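Local structure of uroporphyrinogen III synthase (Thermus thermophilus, 1WCW) at residues Q52-F63 / L150-L160. The protein probably acts as a uroporphyrinogen-III synthase, the lyase that closes the linear tetrapyrrole hydroxymethylbilane into uroporphyrinogen III on the way to haem. Residues are numbered along the deposited sequence; the frame is centred on the assembly and turned at random.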
loop_
_atom_site.group_PDB
_atom_site.type_symbol
_atom_site.label_atom_id
_atom_site.label_comp_id
_atom_site.label_asym_id
_atom_site.label_seq_id
_atom_site.Cartn_x
_atom_site.Cartn_y
_atom_site.Cartn_z
ATOM N N GLN A 52 10.443 -0.382 20.991
ATOM C CA GLN A 52 9.159 0.237 20.639
ATOM C C GLN A 52 7.997 -0.642 21.108
ATOM O O GLN A 52 7.000 -0.125 21.585
ATOM C CB GLN A 52 9.048 0.388 19.143
ATOM C CG GLN A 52 10.258 1.110 18.474
ATOM C CD GLN A 52 10.565 2.440 19.082
ATOM O OE1 GLN A 52 9.730 3.358 19.087
ATOM N NE2 GLN A 52 11.802 2.585 19.578
ATOM N N VAL A 53 8.153 -1.970 20.991
ATOM C CA VAL A 53 7.088 -2.885 21.425
ATOM C C VAL A 53 6.936 -2.822 22.937
ATOM O O VAL A 53 5.815 -2.814 23.471
ATOM C CB VAL A 53 7.351 -4.333 20.950
ATOM C CG1 VAL A 53 6.068 -5.146 21.298
ATOM C CG2 VAL A 53 7.542 -4.403 19.409
ATOM N N ARG A 54 8.060 -2.745 23.657
ATOM C CA ARG A 54 7.990 -2.619 25.132
ATOM C C ARG A 54 7.261 -1.333 25.560
ATOM O O ARG A 54 6.452 -1.333 26.499
ATOM C CB ARG A 54 9.399 -2.602 25.741
ATOM C CG ARG A 54 10.093 -3.946 25.667
ATOM C CD ARG A 54 11.532 -3.874 26.231
ATOM N NE ARG A 54 12.071 -5.213 26.434
ATOM C CZ ARG A 54 11.539 -6.128 27.252
ATOM N NH1 ARG A 54 12.105 -7.324 27.356
ATOM N NH2 ARG A 54 10.453 -5.853 27.975
ATOM N N ALA A 55 7.550 -0.259 24.817
ATOM C CA ALA A 55 6.885 1.001 25.091
ATOM C C ALA A 55 5.375 0.866 24.875
ATOM O O ALA A 55 4.550 1.371 25.675
ATOM C CB ALA A 55 7.461 2.124 24.227
ATOM N N LEU A 56 4.980 0.235 23.752
ATOM C CA LEU A 56 3.556 0.022 23.528
ATOM C C LEU A 56 2.941 -0.794 24.682
ATOM O O LEU A 56 1.792 -0.545 25.129
ATOM C CB LEU A 56 3.352 -0.726 22.198
ATOM C CG LEU A 56 1.975 -1.189 21.864
ATOM C CD1 LEU A 56 1.054 0.031 21.735
ATOM C CD2 LEU A 56 2.026 -1.970 20.530
ATOM N N ALA A 57 3.683 -1.795 25.195
ATOM C CA ALA A 57 3.137 -2.647 26.267
ATOM C C ALA A 57 2.899 -1.879 27.600
ATOM O O ALA A 57 2.212 -2.384 28.473
ATOM C CB ALA A 57 4.113 -3.865 26.498
ATOM N N GLN A 58 3.493 -0.710 27.711
ATOM C CA GLN A 58 3.317 0.146 28.904
ATOM C C GLN A 58 2.000 0.931 28.817
ATOM O O GLN A 58 1.606 1.561 29.805
ATOM C CB GLN A 58 4.455 1.155 29.004
ATOM C CG GLN A 58 5.810 0.539 29.099
ATOM C CD GLN A 58 5.893 -0.389 30.249
ATOM O OE1 GLN A 58 5.599 -0.025 31.400
ATOM N NE2 GLN A 58 6.282 -1.611 29.965
ATOM N N GLY A 59 1.306 0.871 27.672
ATOM C CA GLY A 59 0.050 1.580 27.505
ATOM C C GLY A 59 0.233 2.832 26.635
ATOM O O GLY A 59 1.216 3.600 26.705
ATOM N N VAL A 60 -0.784 3.041 25.783
ATOM C CA VAL A 60 -0.850 4.213 24.886
ATOM C C VAL A 60 -2.295 4.715 24.846
ATOM O O VAL A 60 -3.241 3.973 25.140
ATOM C CB VAL A 60 -0.388 3.878 23.425
ATOM C CG1 VAL A 60 1.066 3.416 23.441
ATOM C CG2 VAL A 60 -1.264 2.816 22.794
ATOM N N ASP A 61 -2.422 5.953 24.412
ATOM C CA ASP A 61 -3.767 6.521 24.363
ATOM C C ASP A 61 -4.457 6.267 23.066
ATOM O O ASP A 61 -5.674 6.134 23.024
ATOM C CB ASP A 61 -3.612 8.006 24.647
ATOM C CG ASP A 61 -3.039 8.211 26.002
ATOM O OD1 ASP A 61 -3.788 7.968 26.964
ATOM O OD2 ASP A 61 -1.811 8.486 26.101
ATOM N N LEU A 62 -3.666 6.157 22.010
ATOM C CA LEU A 62 -4.211 5.950 20.686
ATOM C C LEU A 62 -3.297 4.983 19.945
ATOM O O LEU A 62 -2.070 5.011 20.094
ATOM C CB LEU A 62 -4.286 7.292 19.951
ATOM C CG LEU A 62 -4.947 7.358 18.584
ATOM C CD1 LEU A 62 -5.549 8.773 18.413
ATOM C CD2 LEU A 62 -3.990 7.039 17.538
ATOM N N PHE A 63 -3.918 4.127 19.157
ATOM C CA PHE A 63 -3.204 3.197 18.295
ATOM C C PHE A 63 -3.757 3.354 16.893
ATOM O O PHE A 63 -4.938 3.216 16.641
ATOM C CB PHE A 63 -3.407 1.737 18.774
ATOM C CG PHE A 63 -2.711 0.713 17.880
ATOM C CD1 PHE A 63 -1.313 0.596 17.870
ATOM C CD2 PHE A 63 -3.439 -0.071 17.009
ATOM C CE1 PHE A 63 -0.668 -0.310 16.955
ATOM C CE2 PHE A 63 -2.810 -0.957 16.133
ATOM C CZ PHE A 63 -1.459 -1.071 16.095
ATOM N N LEU A 150 -0.766 13.821 14.118
ATOM C CA LEU A 150 -0.816 13.270 15.461
ATOM C C LEU A 150 -0.160 14.247 16.417
ATOM O O LEU A 150 -0.674 14.447 17.539
ATOM C CB LEU A 150 -0.100 11.925 15.522
ATOM C CG LEU A 150 -0.927 10.806 14.893
ATOM C CD1 LEU A 150 -0.006 9.622 14.718
ATOM C CD2 LEU A 150 -2.165 10.491 15.735
ATOM N N ALA A 151 0.955 14.854 16.005
ATOM C CA ALA A 151 1.629 15.819 16.897
ATOM C C ALA A 151 0.764 17.052 17.096
ATOM O O ALA A 151 0.632 17.543 18.243
ATOM C CB ALA A 151 3.002 16.211 16.295
ATOM N N GLU A 152 0.132 17.534 16.029
ATOM C CA GLU A 152 -0.762 18.705 16.141
ATOM C C GLU A 152 -1.927 18.410 17.085
ATOM O O GLU A 152 -2.415 19.302 17.815
ATOM C CB GLU A 152 -1.281 19.128 14.762
ATOM C CG GLU A 152 -0.256 19.819 13.895
ATOM C CD GLU A 152 -0.834 20.213 12.526
ATOM O OE1 GLU A 152 -1.345 19.330 11.779
ATOM O OE2 GLU A 152 -0.783 21.418 12.190
ATOM N N ARG A 153 -2.396 17.171 17.081
ATOM C CA ARG A 153 -3.493 16.770 17.949
ATOM C C ARG A 153 -3.093 16.569 19.409
ATOM O O ARG A 153 -3.946 16.237 20.235
ATOM C CB ARG A 153 -4.107 15.459 17.409
ATOM C CG ARG A 153 -4.847 15.576 16.119
ATOM C CD ARG A 153 -6.077 16.468 16.184
ATOM N NE ARG A 153 -6.888 16.164 15.014
ATOM C CZ ARG A 153 -6.659 16.695 13.822
ATOM N NH1 ARG A 153 -5.677 17.575 13.676
ATOM N NH2 ARG A 153 -7.303 16.259 12.754
ATOM N N GLY A 154 -1.807 16.697 19.739
ATOM C CA GLY A 154 -1.383 16.639 21.134
ATOM C C GLY A 154 -0.600 15.415 21.595
ATOM O O GLY A 154 -0.200 15.295 22.753
ATOM N N TYR A 155 -0.315 14.471 20.681
ATOM C CA TYR A 155 0.361 13.261 21.077
ATOM C C TYR A 155 1.853 13.206 20.773
ATOM O O TYR A 155 2.338 13.783 19.808
ATOM C CB TYR A 155 -0.259 12.060 20.305
ATOM C CG TYR A 155 -1.744 11.919 20.498
ATOM C CD1 TYR A 155 -2.624 12.412 19.539
ATOM C CD2 TYR A 155 -2.252 11.328 21.622
ATOM C CE1 TYR A 155 -3.994 12.312 19.702
ATOM C CE2 TYR A 155 -3.628 11.221 21.823
ATOM C CZ TYR A 155 -4.485 11.732 20.840
ATOM O OH TYR A 155 -5.860 11.651 21.053
ATOM N N ARG A 156 2.509 12.449 21.624
ATOM C CA ARG A 156 3.871 12.043 21.330
ATOM C C ARG A 156 3.710 10.771 20.405
ATOM O O ARG A 156 2.963 9.837 20.797
ATOM C CB ARG A 156 4.605 11.618 22.571
ATOM C CG ARG A 156 6.044 11.131 22.302
ATOM C CD ARG A 156 6.783 10.815 23.630
ATOM N NE ARG A 156 6.080 9.797 24.421
ATOM C CZ ARG A 156 6.374 9.428 25.669
ATOM N NH1 ARG A 156 5.656 8.475 26.265
ATOM N NH2 ARG A 156 7.369 10.004 26.337
ATOM N N VAL A 157 4.415 10.726 19.302
ATOM C CA VAL A 157 4.287 9.584 18.363
ATOM C C VAL A 157 5.254 8.461 18.715
ATOM O O VAL A 157 6.455 8.724 18.929
ATOM C CB VAL A 157 4.492 10.016 16.912
ATOM C CG1 VAL A 157 4.426 8.785 15.960
ATOM C CG2 VAL A 157 3.379 10.988 16.518
ATOM N N LEU A 158 4.741 7.219 18.817
ATOM C CA LEU A 158 5.567 6.021 19.085
ATOM C C LEU A 158 5.478 5.216 17.777
ATOM O O LEU A 158 4.487 4.588 17.510
ATOM C CB LEU A 158 4.981 5.290 20.282
ATOM C CG LEU A 158 5.567 3.880 20.506
ATOM C CD1 LEU A 158 7.047 3.982 20.936
ATOM C CD2 LEU A 158 4.758 3.212 21.547
ATOM N N PRO A 159 6.500 5.269 16.923
ATOM C CA PRO A 159 6.446 4.546 15.670
ATOM C C PRO A 159 6.697 3.054 15.891
ATOM O O PRO A 159 7.574 2.702 16.703
ATOM C CB PRO A 159 7.551 5.208 14.851
ATOM C CG PRO A 159 8.565 5.572 15.929
ATOM C CD PRO A 159 7.775 6.024 17.090
ATOM N N LEU A 160 6.021 2.206 15.134
ATOM C CA LEU A 160 6.251 0.754 15.204
ATOM C C LEU A 160 6.313 0.267 13.793
ATOM O O LEU A 160 5.337 0.326 13.084
ATOM C CB LEU A 160 5.093 0.058 15.921
ATOM C CG LEU A 160 4.896 0.462 17.402
ATOM C CD1 LEU A 160 3.416 0.507 17.719
ATOM C CD2 LEU A 160 5.564 -0.557 18.326
#
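Helix 52-57 crosses strand 155-160 near L158 to L160, the two axes passing 8.7 Å apart at 129° between their chain directions, and Q52 and L160 bring the backbones closest, CA to CA 6.2 Å. L158 and L160 carry most of the strand's side of the contact. A chi1 of 169°, which puts CG opposite the backbone N, carries CD2 of L158 to 3.7 Å from L56 N, while its CD1 rests against A55 CB at 3.8 Å. V60 and L158 cross at about a right angle, with V60 CG1 touching CD2 of L158. Q52 runs past L158 in the opposite direction; its chain bends at chi2 (-54°), laying CB and CG against P159 O and bringing OE1 within 3.3 Å of L158 CD1. OE1 also sits beside P159 O, a contact of two acceptors that bonds neither. Replacing Q52 with an alanine is likely to strip L158 CD1 of its contact with the amide oxygen and leave P159 O with less covering, CB alone remaining there. L160 is buried, with CD2 3.6 Å from Q52 O and CD1 meeting L56 CD2 and the edge of the F63 ring, while L74 of helix 68-80 packs on the same cluster. The whole belongs to one of the protein's two alpha/beta domains: strands 62-65 and 155-167 are not neighbours in its sheet, since strand 132-137 runs between them, parallel to both. L62 reaches across that strand, its CD1 lying 3.9 Å from Y155 OH and its CD2 4.3 Å from L150 CD2. The Y155 hydroxyl bonds to P128 O, and D61 OD2 takes the backbone N-H of V133.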